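Local atomic coordinates of taurine dioxygenase (Burkholderia xenovorans, PDB entry 5KEU), a protein that probably acts as an iron(II)- and 2-oxoglutarate-dependent dioxygenase of the TauD/TfdA family, captured here with magnesium bound. Residues I20-L25 / I29-H34. Residues are numbered along the deposited sequence; the frame is centred on the assembly and turned at random.
Sequences IQVKPL and IGAELH
With CG beside the backbone N (chi1 -66°), H34 lays its imidazole near the side chains of Q21 and K23, while K23, at a similar chi1, bends at chi3 and carries NZ back toward E32. Q21 OE1 comes within 3.8 Å of H34 CD2, amide and ring planes turned 54° apart. H34 NE2 donates a hydrogen bond to E32 OE1 at 2.7 Å, which fixes the ring's rotation; OE1 lies at the imidazole edge, in its plane, but is met on its anti side, with NE2 32° out of the carboxylate plane. K23 NZ stops 4.3 Å from E32 OE1, too far for a salt bridge but probably still a favourable charge pairing. On the opposite face V22 and L33 run side by side, V22 CG2 meeting L33 CD2 at 3.7 Å, and V22 CG1 also rests on A31 CB. The two strands between these faces pair as an antiparallel beta hairpin: Q21 and H34, then K23 and E32, form the hydrogen-bonded pairs, and L25 N reaches G30 O at 2.7 Å. R63 takes the other carboxylate oxygen of E32 in a salt bridge. Helix 44-57 covers the V22 face through W57, and strand 31-34 joins the hairpin to strand 59-62, leaving 21-24 outermost in this chain's large mixed sheet.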
ATOM      1  N   ILE B  20      21.704  18.327   0.623  1.00 27.91           N
ATOM      2  CA  ILE B  20      20.475  17.649   1.011  1.00 26.15           C
ATOM      3  C   ILE B  20      20.570  16.185   0.607  1.00 29.63           C
ATOM      4  O   ILE B  20      20.652  15.856  -0.582  1.00 28.93           O
ATOM      5  CB  ILE B  20      19.242  18.329   0.404  1.00 25.01           C
ATOM      6  CG1 ILE B  20      19.169  19.775   0.915  1.00 27.08           C
ATOM      7  CG2 ILE B  20      17.999  17.544   0.774  1.00 24.54           C
ATOM      8  CD1 ILE B  20      17.858  20.498   0.603  1.00 32.91           C
ATOM      9  N   GLN B  21      20.567  15.312   1.605  1.00 24.54           N
ATOM     10  CA  GLN B  21      20.577  13.876   1.370  1.00 29.00           C
ATOM     11  C   GLN B  21      19.207  13.409   0.878  1.00 30.06           C
ATOM     12  O   GLN B  21      18.185  13.739   1.486  1.00 26.82           O
ATOM     13  CB  GLN B  21      20.967  13.173   2.672  1.00 31.49           C
ATOM     14  CG  GLN B  21      20.755  11.680   2.724  1.00 39.02           C
ATOM     15  CD  GLN B  21      20.909  11.142   4.141  1.00 47.29           C
ATOM     16  OE1 GLN B  21      20.039  10.438   4.642  1.00 49.39           O
ATOM     17  NE2 GLN B  21      22.013  11.489   4.794  1.00 55.65           N
ATOM     18  N   VAL B  22      19.188  12.637  -0.218  1.00 20.19           N
ATOM     19  CA  VAL B  22      17.957  12.135  -0.833  1.00 18.21           C
ATOM     20  C   VAL B  22      17.934  10.615  -0.685  1.00 23.15           C
ATOM     21  O   VAL B  22      18.776   9.919  -1.267  1.00 24.45           O
ATOM     22  CB  VAL B  22      17.843  12.537  -2.312  1.00 21.28           C
ATOM     23  CG1 VAL B  22      16.566  11.918  -2.952  1.00 16.15           C
ATOM     24  CG2 VAL B  22      17.826  14.050  -2.461  1.00 21.32           C
ATOM     25  N   LYS B  23      16.982  10.092   0.095  1.00 18.31           N
ATOM     26  CA  LYS B  23      16.862   8.649   0.330  1.00 18.58           C
ATOM     27  C   LYS B  23      15.588   8.113  -0.311  1.00 20.36           C
ATOM     28  O   LYS B  23      14.506   8.199   0.294  1.00 16.53           O
ATOM     29  CB  LYS B  23      16.862   8.334   1.828  1.00 25.06           C
ATOM     30  CG  LYS B  23      18.141   8.654   2.559  1.00 39.95           C
ATOM     31  CD  LYS B  23      18.010   8.267   4.029  1.00 56.64           C
ATOM     32  CE  LYS B  23      17.446   6.867   4.193  1.00 67.59           C
ATOM     33  NZ  LYS B  23      17.116   6.565   5.616  1.00 75.17           N
ATOM     34  N   PRO B  24      15.656   7.542  -1.516  1.00 18.36           N
ATOM     35  CA  PRO B  24      14.442   7.017  -2.159  1.00 13.53           C
ATOM     36  C   PRO B  24      13.787   5.915  -1.331  1.00 14.90           C
ATOM     37  O   PRO B  24      14.450   5.175  -0.602  1.00 17.47           O
ATOM     38  CB  PRO B  24      14.953   6.475  -3.497  1.00 14.94           C
ATOM     39  CG  PRO B  24      16.269   7.229  -3.735  1.00 18.31           C
ATOM     40  CD  PRO B  24      16.853   7.432  -2.372  1.00 19.33           C
ATOM     41  N   LEU B  25      12.469   5.804  -1.465  1.00 14.66           N
ATOM     42  CA  LEU B  25      11.693   4.881  -0.646  1.00 16.65           C
ATOM     43  C   LEU B  25      11.099   3.707  -1.409  1.00 18.23           C
ATOM     44  O   LEU B  25      10.590   2.772  -0.772  1.00 19.25           O
ATOM     45  CB  LEU B  25      10.570   5.642   0.074  1.00 14.68           C
ATOM     46  CG  LEU B  25      11.130   6.600   1.121  1.00 14.49           C
ATOM     47  CD1 LEU B  25      10.033   7.549   1.645  1.00 15.77           C
ATOM     48  CD2 LEU B  25      11.806   5.859   2.255  1.00 18.47           C
ATOM     49  N   ILE B  29       8.999   5.867  -6.686  1.00 12.54           N
ATOM     50  CA  ILE B  29       8.281   6.988  -6.087  1.00 15.29           C
ATOM     51  C   ILE B  29       8.638   7.103  -4.614  1.00 14.42           C
ATOM     52  O   ILE B  29       8.707   6.106  -3.888  1.00 13.65           O
ATOM     53  CB  ILE B  29       6.749   6.871  -6.302  1.00 16.02           C
ATOM     54  CG1 ILE B  29       6.046   8.052  -5.636  1.00 10.75           C
ATOM     55  CG2 ILE B  29       6.190   5.514  -5.777  1.00 12.74           C
ATOM     56  CD1 ILE B  29       4.552   8.253  -6.063  1.00 10.05           C
ATOM     57  N   GLY B  30       8.840   8.346  -4.176  1.00 12.09           N
ATOM     58  CA  GLY B  30       9.011   8.658  -2.775  1.00 12.48           C
ATOM     59  C   GLY B  30      10.466   8.794  -2.384  1.00 13.86           C
ATOM     60  O   GLY B  30      11.285   7.932  -2.727  1.00 14.70           O
ATOM     61  N   ALA B  31      10.803   9.853  -1.648  1.00 16.09           N
ATOM     62  CA  ALA B  31      12.152   9.985  -1.118  1.00 15.43           C
ATOM     63  C   ALA B  31      12.122  10.823   0.152  1.00 19.47           C
ATOM     64  O   ALA B  31      11.418  11.834   0.239  1.00 16.70           O
ATOM     65  CB  ALA B  31      13.116  10.607  -2.150  1.00 12.68           C
ATOM     66  N   GLU B  32      12.892  10.384   1.138  1.00 16.66           N
ATOM     67  CA  GLU B  32      13.043  11.116   2.381  1.00 18.87           C
ATOM     68  C   GLU B  32      14.262  12.021   2.255  1.00 22.24           C
ATOM     69  O   GLU B  32      15.327  11.572   1.811  1.00 24.63           O
ATOM     70  CB  GLU B  32      13.195  10.134   3.543  1.00 22.40           C
ATOM     71  CG  GLU B  32      12.969  10.734   4.901  1.00 37.08           C
ATOM     72  CD  GLU B  32      12.875   9.663   5.974  1.00 44.16           C
ATOM     73  OE1 GLU B  32      13.939   9.255   6.486  1.00 39.39           O
ATOM     74  OE2 GLU B  32      11.739   9.221   6.282  1.00 40.96           O
ATOM     75  N   LEU B  33      14.100  13.298   2.602  1.00 17.83           N
ATOM     76  CA  LEU B  33      15.195  14.261   2.533  1.00 19.24           C
ATOM     77  C   LEU B  33      15.704  14.593   3.935  1.00 22.53           C
ATOM     78  O   LEU B  33      14.921  14.701   4.887  1.00 23.39           O
ATOM     79  CB  LEU B  33      14.772  15.553   1.819  1.00 19.50           C
ATOM     80  CG  LEU B  33      14.078  15.427   0.459  1.00 25.59           C
ATOM     81  CD1 LEU B  33      13.918  16.788  -0.210  1.00 23.97           C
ATOM     82  CD2 LEU B  33      14.771  14.455  -0.470  1.00 26.48           C
ATOM     83  N   HIS B  34      17.018  14.749   4.058  1.00 22.75           N
ATOM     84  CA  HIS B  34      17.628  15.107   5.327  1.00 25.27           C
ATOM     85  C   HIS B  34      18.705  16.145   5.062  1.00 26.80           C
ATOM     86  O   HIS B  34      19.231  16.241   3.952  1.00 29.94           O
ATOM     87  CB  HIS B  34      18.217  13.886   6.057  1.00 33.15           C
ATOM     88  CG  HIS B  34      17.186  12.893   6.512  1.00 44.87           C
ATOM     89  ND1 HIS B  34      16.492  13.026   7.698  1.00 48.49           N
ATOM     90  CD2 HIS B  34      16.734  11.748   5.942  1.00 45.74           C
ATOM     91  CE1 HIS B  34      15.657  12.011   7.837  1.00 45.33           C
ATOM     92  NE2 HIS B  34      15.783  11.222   6.783  1.00 45.60           N
TER